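Long-range contacts in catechol 2,3-dioxygenase (Pseudomonas sp. KL28, PDB 3HPY), which probably catalyses the iron-dependent extradiol cleavage of catechol by dioxygen, giving the ring-opened product 2-hydroxy-6-oxohexa-2,4-dienoate: residues F69-L74 against H201-V206; L152-L157 against L214-F219; L173-V178 against L194-K199; V6-H11 against E50-C55. One frame throughout, in Å; residues are numbered along the deposited sequence.

Contact 1. Residues F69-L74 against H201-V206. With MCT (4-methylcatechol), chain J.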
# COMPACT_ATOMS: atom_id res chain seq x y z
N PHE C 69 -33.37 5.93 -1.12
CA PHE C 69 -32.05 6.34 -0.68
C PHE C 69 -32.18 7.61 0.15
O PHE C 69 -32.69 8.62 -0.34
CB PHE C 69 -31.17 6.60 -1.90
CG PHE C 69 -29.71 6.75 -1.57
CD1 PHE C 69 -29.09 7.99 -1.67
CD2 PHE C 69 -28.95 5.65 -1.18
CE1 PHE C 69 -27.73 8.13 -1.39
CE2 PHE C 69 -27.60 5.78 -0.89
CZ PHE C 69 -26.99 7.03 -1.00
N GLY C 70 -31.73 7.57 1.40
CA GLY C 70 -31.85 8.73 2.26
C GLY C 70 -30.58 9.49 2.59
O GLY C 70 -29.48 8.94 2.53
N PHE C 71 -30.75 10.76 2.96
CA PHE C 71 -29.64 11.64 3.32
C PHE C 71 -29.89 12.27 4.68
O PHE C 71 -30.95 12.84 4.92
CB PHE C 71 -29.51 12.77 2.30
CG PHE C 71 -28.99 12.34 0.96
CD1 PHE C 71 -27.63 12.27 0.73
CD2 PHE C 71 -29.86 12.09 -0.10
CE1 PHE C 71 -27.13 11.96 -0.52
CE2 PHE C 71 -29.37 11.77 -1.37
CZ PHE C 71 -28.01 11.71 -1.57
N LYS C 72 -28.90 12.20 5.57
CA LYS C 72 -29.08 12.83 6.88
C LYS C 72 -28.78 14.32 6.71
O LYS C 72 -27.87 14.68 5.97
CB LYS C 72 -28.13 12.23 7.92
CG LYS C 72 -28.30 12.86 9.28
CD LYS C 72 -27.64 12.07 10.39
CE LYS C 72 -27.81 12.79 11.72
NZ LYS C 72 -27.35 11.94 12.85
N VAL C 73 -29.56 15.17 7.37
CA VAL C 73 -29.34 16.63 7.28
C VAL C 73 -28.84 17.13 8.64
O VAL C 73 -28.86 16.39 9.62
CB VAL C 73 -30.63 17.40 6.88
CG1 VAL C 73 -31.19 16.82 5.58
CG2 VAL C 73 -31.66 17.32 8.00
N LEU C 74 -28.41 18.38 8.71
CA LEU C 74 -27.86 18.91 9.96
C LEU C 74 -28.76 18.72 11.18
O LEU C 74 -28.34 18.11 12.18
CB LEU C 74 -27.51 20.39 9.80
CG LEU C 74 -26.62 21.00 10.90
CD1 LEU C 74 -25.29 20.24 11.02
CD2 LEU C 74 -26.34 22.45 10.54
N HIS C 201 -18.00 12.82 -4.52
CA HIS C 201 -19.44 12.72 -4.75
C HIS C 201 -20.17 11.93 -3.68
O HIS C 201 -19.66 10.95 -3.12
CB HIS C 201 -19.75 12.12 -6.12
CG HIS C 201 -19.39 10.68 -6.24
ND1 HIS C 201 -18.20 10.17 -5.75
CD2 HIS C 201 -20.02 9.64 -6.85
CE1 HIS C 201 -18.12 8.89 -6.05
NE2 HIS C 201 -19.21 8.54 -6.71
N ASP C 202 -21.39 12.36 -3.38
CA ASP C 202 -22.22 11.68 -2.41
C ASP C 202 -23.27 10.88 -3.15
O ASP C 202 -23.88 9.96 -2.60
CB ASP C 202 -22.86 12.71 -1.47
CG ASP C 202 -21.85 13.32 -0.52
OD1 ASP C 202 -21.54 12.69 0.52
OD2 ASP C 202 -21.34 14.42 -0.83
N ILE C 203 -23.46 11.22 -4.43
CA ILE C 203 -24.43 10.53 -5.26
C ILE C 203 -24.19 10.87 -6.73
O ILE C 203 -23.67 11.95 -7.06
CB ILE C 203 -25.88 10.93 -4.86
CG1 ILE C 203 -26.89 9.99 -5.53
CG2 ILE C 203 -26.15 12.38 -5.24
CD1 ILE C 203 -28.31 10.10 -4.94
N ALA C 204 -24.55 9.95 -7.62
CA ALA C 204 -24.38 10.17 -9.06
C ALA C 204 -25.56 9.61 -9.82
O ALA C 204 -26.25 8.72 -9.33
CB ALA C 204 -23.08 9.53 -9.56
N PHE C 205 -25.79 10.15 -11.02
CA PHE C 205 -26.90 9.74 -11.89
C PHE C 205 -26.42 9.60 -13.33
O PHE C 205 -25.57 10.36 -13.81
CB PHE C 205 -28.04 10.76 -11.89
CG PHE C 205 -28.78 10.88 -10.59
CD1 PHE C 205 -28.33 11.75 -9.59
CD2 PHE C 205 -29.93 10.13 -10.36
CE1 PHE C 205 -29.02 11.86 -8.39
CE2 PHE C 205 -30.62 10.24 -9.16
CZ PHE C 205 -30.17 11.11 -8.17
N VAL C 206 -26.97 8.62 -14.03
CA VAL C 206 -26.63 8.40 -15.43
C VAL C 206 -27.93 8.36 -16.23
O VAL C 206 -28.88 7.68 -15.84
CB VAL C 206 -25.86 7.08 -15.61
CG1 VAL C 206 -25.50 6.89 -17.07
CG2 VAL C 206 -24.60 7.10 -14.77
C1 MCT J . -17.84 6.09 -11.74
C2 MCT J . -18.79 5.23 -11.16
C3 MCT J . -18.82 5.09 -9.75
O3 MCT J . -19.72 4.27 -9.19
C4 MCT J . -17.92 5.82 -8.92
O4 MCT J . -17.98 5.67 -7.57
C5 MCT J . -16.97 6.70 -9.51
C6 MCT J . -16.94 6.83 -10.92
C MCT J . -17.79 6.24 -13.22
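Asp202, which lies against the ring of Phe71, has its carboxylate gripped by three groups of its own domain: OD2 is hydrogen-bonded to Cys196 N and Ser197 OG, and OD1 forms a salt bridge with Lys199 NZ. With Ile203 it makes a classic beta bulge opposite Leu194, at the point where the chain enters strand 203-207. This contact joins that strand of the C-terminal module of a vicinal oxygen chelate fold to strand 65-73 of the N-terminal module. It is small, burying 151 Å² in all, and no hydrogen bond crosses it; the CA atoms of Phe69 and Ile203 are 9.8 Å apart, so side chains must span the gap between the sheets. Ile203 does so with an almost fully extended chain. Its CG1 is anti to the backbone N (chi1 -168°), which carries CD1 out between two aromatic rings. That methyl meets Phe71 at the ring edge, CD1 to CZ 3.7 Å, the two side chains being roughly perpendicular. It approaches Phe69 obliquely, CD1 to ring atom CD1 4.0 Å, and here the side chains run antiparallel alongside one another. Phe71 CZ in turn lies in the plane of the Phe69 ring, at its edge. The backbone O of Asp202, 4.3 Å from Phe71 CE1, is buried here without a hydrogen-bonding partner. One residue earlier, His201 turns to the substrate pocket, where NE2 gives 4-methylcatechol O4 a weak hydrogen bond of 3.2 Å, bent to 132° at the hydrogen.

Contact 2. Residues L152-L157 against L214-F219. With FE (Fe (III) ion), chain I; MCT (4-methylcatechol), chain J.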
# COMPACT_ATOMS: atom_id res chain seq x y z
N LEU C 152 -21.02 4.24 3.99
CA LEU C 152 -21.85 4.17 2.79
C LEU C 152 -21.39 5.45 2.10
O LEU C 152 -21.71 6.55 2.55
CB LEU C 152 -23.34 4.26 3.16
CG LEU C 152 -24.34 4.49 2.02
CD1 LEU C 152 -24.42 3.22 1.17
CD2 LEU C 152 -25.73 4.85 2.57
N ASP C 153 -20.60 5.32 1.03
CA ASP C 153 -20.06 6.49 0.34
C ASP C 153 -21.04 7.21 -0.56
O ASP C 153 -21.08 8.44 -0.60
CB ASP C 153 -18.85 6.10 -0.50
CG ASP C 153 -17.96 7.27 -0.80
OD1 ASP C 153 -17.26 7.73 0.14
OD2 ASP C 153 -17.96 7.74 -1.96
N HIS C 154 -21.82 6.43 -1.31
CA HIS C 154 -22.79 6.98 -2.24
C HIS C 154 -23.49 5.84 -2.96
O HIS C 154 -23.42 4.68 -2.55
CB HIS C 154 -22.09 7.83 -3.30
CG HIS C 154 -21.10 7.07 -4.12
ND1 HIS C 154 -19.81 6.81 -3.69
CD2 HIS C 154 -21.20 6.52 -5.36
CE1 HIS C 154 -19.16 6.15 -4.63
NE2 HIS C 154 -19.98 5.96 -5.65
N CYS C 155 -24.19 6.20 -4.04
CA CYS C 155 -24.88 5.23 -4.87
C CYS C 155 -24.99 5.89 -6.24
O CYS C 155 -24.85 7.11 -6.36
CB CYS C 155 -26.28 4.90 -4.32
SG CYS C 155 -27.53 6.19 -4.56
N LEU C 156 -25.20 5.08 -7.26
CA LEU C 156 -25.33 5.60 -8.61
C LEU C 156 -26.67 5.12 -9.14
O LEU C 156 -26.92 3.92 -9.21
CB LEU C 156 -24.18 5.08 -9.48
CG LEU C 156 -23.94 5.72 -10.85
CD1 LEU C 156 -22.63 5.21 -11.43
CD2 LEU C 156 -25.08 5.37 -11.80
N LEU C 157 -27.54 6.07 -9.48
CA LEU C 157 -28.86 5.75 -9.98
C LEU C 157 -28.97 5.96 -11.48
O LEU C 157 -28.30 6.81 -12.06
CB LEU C 157 -29.92 6.62 -9.30
CG LEU C 157 -30.02 6.60 -7.78
CD1 LEU C 157 -29.68 5.22 -7.23
CD2 LEU C 157 -29.10 7.66 -7.23
N LEU C 214 -31.32 0.97 -10.17
CA LEU C 214 -30.20 1.08 -9.24
C LEU C 214 -28.96 0.47 -9.87
O LEU C 214 -28.92 -0.73 -10.11
CB LEU C 214 -30.55 0.36 -7.94
CG LEU C 214 -29.48 0.18 -6.85
CD1 LEU C 214 -28.70 -1.10 -7.10
CD2 LEU C 214 -28.56 1.38 -6.79
N HIS C 215 -27.96 1.30 -10.14
CA HIS C 215 -26.72 0.77 -10.72
C HIS C 215 -25.94 0.10 -9.59
O HIS C 215 -25.53 -1.06 -9.71
CB HIS C 215 -25.87 1.88 -11.35
CG HIS C 215 -24.74 1.36 -12.17
ND1 HIS C 215 -24.83 1.16 -13.54
CD2 HIS C 215 -23.50 0.93 -11.82
CE1 HIS C 215 -23.71 0.64 -13.99
NE2 HIS C 215 -22.88 0.49 -12.97
N HIS C 216 -25.73 0.82 -8.50
CA HIS C 216 -25.00 0.27 -7.37
C HIS C 216 -24.92 1.22 -6.19
O HIS C 216 -25.03 2.43 -6.34
CB HIS C 216 -23.57 -0.08 -7.78
CG HIS C 216 -22.69 1.11 -7.98
ND1 HIS C 216 -22.52 1.71 -9.21
CD2 HIS C 216 -21.92 1.81 -7.11
CE1 HIS C 216 -21.68 2.72 -9.09
NE2 HIS C 216 -21.30 2.81 -7.83
N CYS C 217 -24.74 0.64 -5.00
CA CYS C 217 -24.55 1.42 -3.78
C CYS C 217 -23.05 1.25 -3.53
O CYS C 217 -22.50 0.17 -3.78
CB CYS C 217 -25.34 0.82 -2.61
SG CYS C 217 -27.08 1.32 -2.53
N SER C 218 -22.38 2.29 -3.05
CA SER C 218 -20.94 2.18 -2.84
C SER C 218 -20.45 2.31 -1.40
O SER C 218 -20.97 3.09 -0.61
CB SER C 218 -20.21 3.21 -3.69
OG SER C 218 -18.81 3.10 -3.49
N PHE C 219 -19.41 1.53 -1.10
CA PHE C 219 -18.81 1.50 0.23
C PHE C 219 -17.35 1.93 0.18
O PHE C 219 -16.59 1.54 -0.71
CB PHE C 219 -18.94 0.09 0.82
CG PHE C 219 -20.37 -0.36 0.99
CD1 PHE C 219 -21.10 -0.86 -0.08
CD2 PHE C 219 -21.00 -0.23 2.23
CE1 PHE C 219 -22.43 -1.23 0.06
CE2 PHE C 219 -22.34 -0.60 2.40
CZ PHE C 219 -23.05 -1.10 1.31
FE FE I . -19.59 4.33 -7.34
C1 MCT J . -17.84 6.09 -11.74
C2 MCT J . -18.79 5.23 -11.16
C3 MCT J . -18.82 5.09 -9.75
O3 MCT J . -19.72 4.27 -9.19
C4 MCT J . -17.92 5.82 -8.92
O4 MCT J . -17.98 5.67 -7.57
C5 MCT J . -16.97 6.70 -9.51
C6 MCT J . -16.94 6.83 -10.92
C MCT J . -17.79 6.24 -13.22
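His154 and His216 hold one iron ion between neighbouring antiparallel strands, each binding it through NE2 at 2.4 Å. With Glu267 they form the facial triad of two histidines and one carboxylate found in extradiol dioxygenases, and 4-methylcatechol chelates the metal through O3 and O4. The imidazole planes stand 77° apart, so the two ligands reach the iron differently turned. His154 CG sits between its backbone N and carbonyl carbon (chi1 61°), which turns the ring to the iron side. Behind the metal, His154 ND1 donates to Asp153 OD2 at 2.7 Å; the oxygen lies close to the ring plane and uses its anti lone pair, an arrangement that restrains rotation of the imidazole. The central rungs of the backbone ladder are short: Ser218 N reaches His154 O at 2.7 Å, nearly straight at 170°, and Leu156 N reaches His216 O at 2.8 Å. Two classic beta bulges interrupt it, Asp153 and His154 opposite Ser218, and His215 and His216 opposite Leu156. At the second, Leu156 O accepts from both His215 N and, weakly, His216 N. Each bulge therefore directly involves a metal ligand. Ser218 covers one face of the His154 ring, its CB 3.4 Å from the centroid in a CH-pi contact, while its OG is hydrogen-bonded to Glu267 OE1, making it a second-shell partner of two iron ligands. Leu156 packs beside the other histidine, CB to His216 CE1 3.5 Å. On the face away from the iron, Leu157 CD1 meets Leu214 CD2 at 4.0 Å, and Cys155 CB lies 4.1 Å from Cys217 SG.

Contact 3. Residues L173-V178 against L194-K199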
# COMPACT_ATOMS: atom_id res chain seq x y z
N LEU C 173 -31.15 21.10 -2.91
CA LEU C 173 -30.46 20.33 -1.87
C LEU C 173 -29.05 20.79 -1.51
O LEU C 173 -28.37 20.15 -0.70
CB LEU C 173 -30.41 18.85 -2.24
CG LEU C 173 -31.73 18.05 -2.24
CD1 LEU C 173 -32.54 18.43 -1.01
CD2 LEU C 173 -32.52 18.33 -3.49
N GLY C 174 -28.60 21.88 -2.11
CA GLY C 174 -27.27 22.38 -1.82
C GLY C 174 -26.13 21.52 -2.35
O GLY C 174 -25.04 21.51 -1.78
N PHE C 175 -26.37 20.80 -3.44
CA PHE C 175 -25.32 19.99 -4.03
C PHE C 175 -24.64 20.79 -5.13
O PHE C 175 -25.08 21.90 -5.45
CB PHE C 175 -25.89 18.70 -4.63
CG PHE C 175 -26.24 17.66 -3.61
CD1 PHE C 175 -27.20 17.91 -2.64
CD2 PHE C 175 -25.61 16.43 -3.63
CE1 PHE C 175 -27.53 16.93 -1.69
CE2 PHE C 175 -25.92 15.45 -2.70
CZ PHE C 175 -26.88 15.69 -1.73
N TYR C 176 -23.56 20.25 -5.66
CA TYR C 176 -22.82 20.92 -6.73
C TYR C 176 -22.13 19.88 -7.59
O TYR C 176 -21.73 18.83 -7.10
CB TYR C 176 -21.81 21.91 -6.17
CG TYR C 176 -20.60 21.31 -5.47
CD1 TYR C 176 -19.36 21.22 -6.11
CD2 TYR C 176 -20.70 20.88 -4.15
CE1 TYR C 176 -18.24 20.73 -5.44
CE2 TYR C 176 -19.59 20.39 -3.47
CZ TYR C 176 -18.36 20.32 -4.11
OH TYR C 176 -17.26 19.84 -3.44
N LEU C 177 -22.00 20.18 -8.88
CA LEU C 177 -21.38 19.27 -9.84
C LEU C 177 -19.88 19.14 -9.65
O LEU C 177 -19.15 20.14 -9.70
CB LEU C 177 -21.64 19.75 -11.27
CG LEU C 177 -22.23 18.74 -12.26
CD1 LEU C 177 -22.20 19.32 -13.67
CD2 LEU C 177 -21.47 17.45 -12.20
N VAL C 178 -19.41 17.92 -9.45
CA VAL C 178 -17.98 17.71 -9.29
C VAL C 178 -17.46 17.26 -10.64
O VAL C 178 -16.45 17.76 -11.12
CB VAL C 178 -17.66 16.65 -8.22
CG1 VAL C 178 -16.17 16.53 -8.07
CG2 VAL C 178 -18.30 17.04 -6.88
N LEU C 194 -22.51 14.35 -8.12
CA LEU C 194 -22.79 15.43 -7.18
C LEU C 194 -22.24 15.28 -5.76
O LEU C 194 -22.21 14.18 -5.20
CB LEU C 194 -24.31 15.64 -7.12
CG LEU C 194 -25.07 15.71 -8.44
CD1 LEU C 194 -26.56 15.50 -8.18
CD2 LEU C 194 -24.82 17.05 -9.13
N SER C 195 -21.82 16.39 -5.16
CA SER C 195 -21.31 16.40 -3.79
C SER C 195 -22.07 17.42 -2.96
O SER C 195 -22.52 18.44 -3.47
CB SER C 195 -19.81 16.75 -3.78
OG SER C 195 -19.28 16.88 -2.46
N CYS C 196 -22.25 17.12 -1.68
CA CYS C 196 -22.91 18.03 -0.75
C CYS C 196 -21.93 18.21 0.39
O CYS C 196 -22.31 18.48 1.53
CB CYS C 196 -24.22 17.43 -0.22
SG CYS C 196 -24.07 15.84 0.64
N SER C 197 -20.64 18.08 0.06
CA SER C 197 -19.56 18.14 1.03
C SER C 197 -18.25 18.36 0.27
O SER C 197 -18.26 19.01 -0.78
CB SER C 197 -19.50 16.79 1.77
OG SER C 197 -19.23 15.74 0.84
N HIS C 198 -17.12 17.86 0.78
CA HIS C 198 -15.88 17.99 0.01
C HIS C 198 -15.40 16.63 -0.51
O HIS C 198 -14.21 16.43 -0.81
CB HIS C 198 -14.76 18.73 0.78
CG HIS C 198 -14.33 18.08 2.06
ND1 HIS C 198 -14.73 18.54 3.29
CD2 HIS C 198 -13.55 17.00 2.30
CE1 HIS C 198 -14.21 17.78 4.24
NE2 HIS C 198 -13.49 16.83 3.66
N LYS C 199 -16.33 15.69 -0.62
CA LYS C 199 -16.04 14.36 -1.16
C LYS C 199 -16.24 14.49 -2.68
O LYS C 199 -16.96 15.38 -3.14
CB LYS C 199 -17.02 13.31 -0.61
CG LYS C 199 -16.89 13.00 0.88
CD LYS C 199 -18.10 12.24 1.42
CE LYS C 199 -18.34 10.94 0.67
NZ LYS C 199 -19.63 10.30 1.04
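Tyr176 and Ser195 form an antiparallel hydrogen-bonded pair near the open end of the hairpin of strands 176-182 and 189-195. Tyr176 N donates to Ser195 O at 3.0 Å, and Ser195 N returns a straighter bond to Tyr176 O at 3.1 Å, 167° at the hydrogen. A third bond comes from a side chain: with CG between its backbone N and carbonyl carbon (chi1 70°), the Tyr176 ring swings across to Ser197, and OH donates to Ser197 O at 3.0 Å, in the carbonyl plane. Beyond the strand, Ser195 OG accepts from Ser197 N and Ser197 OG, itself tied to Asp202 OD2, accepts from Lys199 N: two successive ST turns.

Among aromatic contacts, Cys196 CB sits over the centre of the Phe175 ring, 3.5 Å from the centroid and 10° off the normal, while SG lies obliquely at 4.2 Å from the same centroid. Apolar packing adds Phe175 CD2 on Leu194 CB at 3.8 Å, and Val178 CG2 presses tightly on Ser195 CB at 3.5 Å.

Helix 162-171 packs on Leu194 through Phe169 and Thr170, Val6 of strand 6-7 touches both Phe175 and Cys196, and past the end of strand 189-195 His198 stacks on His198 of the second subunit.

Contact 4. Residues V6-H11 against E50-C55; sequences VLRPGH and ERDHSC
Cys55 and His11 bury the most surface here, in the N-terminal module of the vicinal oxygen chelate fold, and they meet through backbone: their CA atoms are only 3.8 Å apart. Two CA-H...O contacts run in opposite senses between the two segments, Cys55 CA to Gly10 O at 3.2 Å (156° at the hydrogen) and His11 CA to Cys55 O at 3.1 Å. Gly10 and His11 form a classic beta bulge opposite Gly70, early in the strand that runs on to residue 16, and the loop 50-55 lies along its other side just before strand 56-60. His11 CB rests 3.7 Å from Cys55 O. The imidazole leads away from the loop, and its ND1 is hydrogen-bonded to Lys124 NZ, which also holds Ser54 O.

Arg8, at the corner where the chain turns between strand 6-7 and the strand that follows, supplies the ionic link. A bend at chi2 brings its NH2 to Asp52 OD2 at 3.0 Å, above the carboxylate plane and bent to 134°; the two flat groups are turned 40° to each other. This one N-O pair makes the salt bridge. Arg8 NH2 also forms a salt bridge with Asp278 of the second subunit, and Arg8 a cation-pi contact with Tyr276 of that subunit, which places it at the interface. Asp52 OD2 also receives Lys72 NZ; two cationic side chains converging on Asp52 would probably keep it ionised.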
# COMPACT_ATOMS: atom_id res chain seq x y z
N VAL C 6 -27.68 19.26 3.83
CA VAL C 6 -27.57 17.82 3.60
C VAL C 6 -26.12 17.44 3.88
O VAL C 6 -25.20 17.90 3.20
CB VAL C 6 -27.92 17.47 2.14
CG1 VAL C 6 -27.84 15.97 1.94
CG2 VAL C 6 -29.31 17.99 1.81
N LEU C 7 -25.92 16.60 4.89
CA LEU C 7 -24.57 16.22 5.29
C LEU C 7 -23.95 15.05 4.55
O LEU C 7 -22.84 15.16 4.03
CB LEU C 7 -24.56 15.90 6.79
CG LEU C 7 -25.01 16.98 7.77
CD1 LEU C 7 -24.91 16.46 9.19
CD2 LEU C 7 -24.16 18.23 7.58
N ARG C 8 -24.67 13.94 4.49
CA ARG C 8 -24.13 12.73 3.89
C ARG C 8 -25.21 11.70 3.55
O ARG C 8 -26.36 11.84 3.96
CB ARG C 8 -23.14 12.09 4.89
CG ARG C 8 -23.66 12.09 6.37
CD ARG C 8 -23.16 10.85 7.17
NE ARG C 8 -23.76 10.60 8.49
CZ ARG C 8 -23.86 11.47 9.50
NH1 ARG C 8 -23.41 12.71 9.37
NH2 ARG C 8 -24.35 11.09 10.67
N PRO C 9 -24.85 10.67 2.77
CA PRO C 9 -25.83 9.63 2.44
C PRO C 9 -26.12 8.97 3.78
O PRO C 9 -25.18 8.63 4.51
CB PRO C 9 -25.06 8.70 1.52
CG PRO C 9 -24.13 9.62 0.80
CD PRO C 9 -23.70 10.63 1.84
N GLY C 10 -27.40 8.80 4.13
CA GLY C 10 -27.74 8.20 5.41
C GLY C 10 -28.06 6.72 5.37
O GLY C 10 -27.68 5.97 6.27
N HIS C 11 -28.75 6.28 4.33
CA HIS C 11 -29.11 4.87 4.23
C HIS C 11 -29.65 4.47 2.86
O HIS C 11 -30.15 5.31 2.10
CB HIS C 11 -30.13 4.53 5.33
CG HIS C 11 -31.40 5.32 5.24
ND1 HIS C 11 -32.12 5.68 6.36
CD2 HIS C 11 -32.10 5.78 4.18
CE1 HIS C 11 -33.21 6.34 5.99
NE2 HIS C 11 -33.22 6.41 4.67
N GLU C 50 -18.99 3.75 11.13
CA GLU C 50 -19.97 4.84 11.20
C GLU C 50 -20.46 4.87 12.63
O GLU C 50 -20.16 3.96 13.40
CB GLU C 50 -21.16 4.58 10.28
CG GLU C 50 -20.78 4.37 8.84
CD GLU C 50 -21.95 3.96 7.97
OE1 GLU C 50 -22.71 3.04 8.38
OE2 GLU C 50 -22.11 4.54 6.87
N ARG C 51 -21.21 5.91 13.00
CA ARG C 51 -21.71 6.00 14.37
C ARG C 51 -23.22 5.80 14.49
O ARG C 51 -23.71 5.40 15.54
CB ARG C 51 -21.31 7.35 14.98
CG ARG C 51 -19.81 7.60 14.89
CD ARG C 51 -19.34 8.68 15.83
NE ARG C 51 -17.92 8.95 15.62
CZ ARG C 51 -17.22 9.85 16.29
NH1 ARG C 51 -17.80 10.58 17.23
NH2 ARG C 51 -15.93 10.02 16.02
N ASP C 52 -23.94 6.06 13.40
CA ASP C 52 -25.39 5.93 13.40
C ASP C 52 -25.90 4.49 13.24
O ASP C 52 -25.24 3.65 12.62
CB ASP C 52 -25.99 6.85 12.34
CG ASP C 52 -25.97 8.32 12.76
OD1 ASP C 52 -25.67 8.59 13.95
OD2 ASP C 52 -26.28 9.20 11.93
N HIS C 53 -27.07 4.22 13.80
CA HIS C 53 -27.69 2.90 13.80
C HIS C 53 -27.63 2.06 12.52
O HIS C 53 -27.33 0.86 12.57
CB HIS C 53 -29.15 3.01 14.24
CG HIS C 53 -29.86 1.69 14.31
ND1 HIS C 53 -30.57 1.17 13.25
CD2 HIS C 53 -30.00 0.81 15.33
CE1 HIS C 53 -31.12 0.02 13.61
NE2 HIS C 53 -30.79 -0.22 14.87
N SER C 54 -27.91 2.68 11.38
CA SER C 54 -27.92 1.95 10.12
C SER C 54 -27.62 2.84 8.92
O SER C 54 -27.81 4.05 8.98
CB SER C 54 -29.30 1.33 9.92
OG SER C 54 -30.26 2.36 9.69
N CYS C 55 -27.19 2.20 7.83
CA CYS C 55 -26.89 2.87 6.57
C CYS C 55 -27.31 1.94 5.41
O CYS C 55 -27.39 2.35 4.25
CB CYS C 55 -25.39 3.16 6.45
SG CYS C 55 -24.38 1.71 6.03

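How the contacts relate
Contact 4 closes first along the chain, within the N-terminal module; contact 3 is nested inside both contact 1 and contact 2, whose segments alternate. Between centres, contacts 1 and 2 lie about 9 Å apart, contacts 1 and 3 also about 9 Å, and contacts 3 and 4 about 16 Å. Strand 203-207 lies between strand 151-159 of contact 2 and strand 189-195 of contact 3 in the C-terminal sheet, while strands 9-16 and 65-73 bring contacts 4 and 1 into the N-terminal sheet. Contact 1 thus bridges the two sheets. Contact 2 holds the iron and is touched by no other chain, whereas contacts 1, 3 and 4 have residues touching the second subunit.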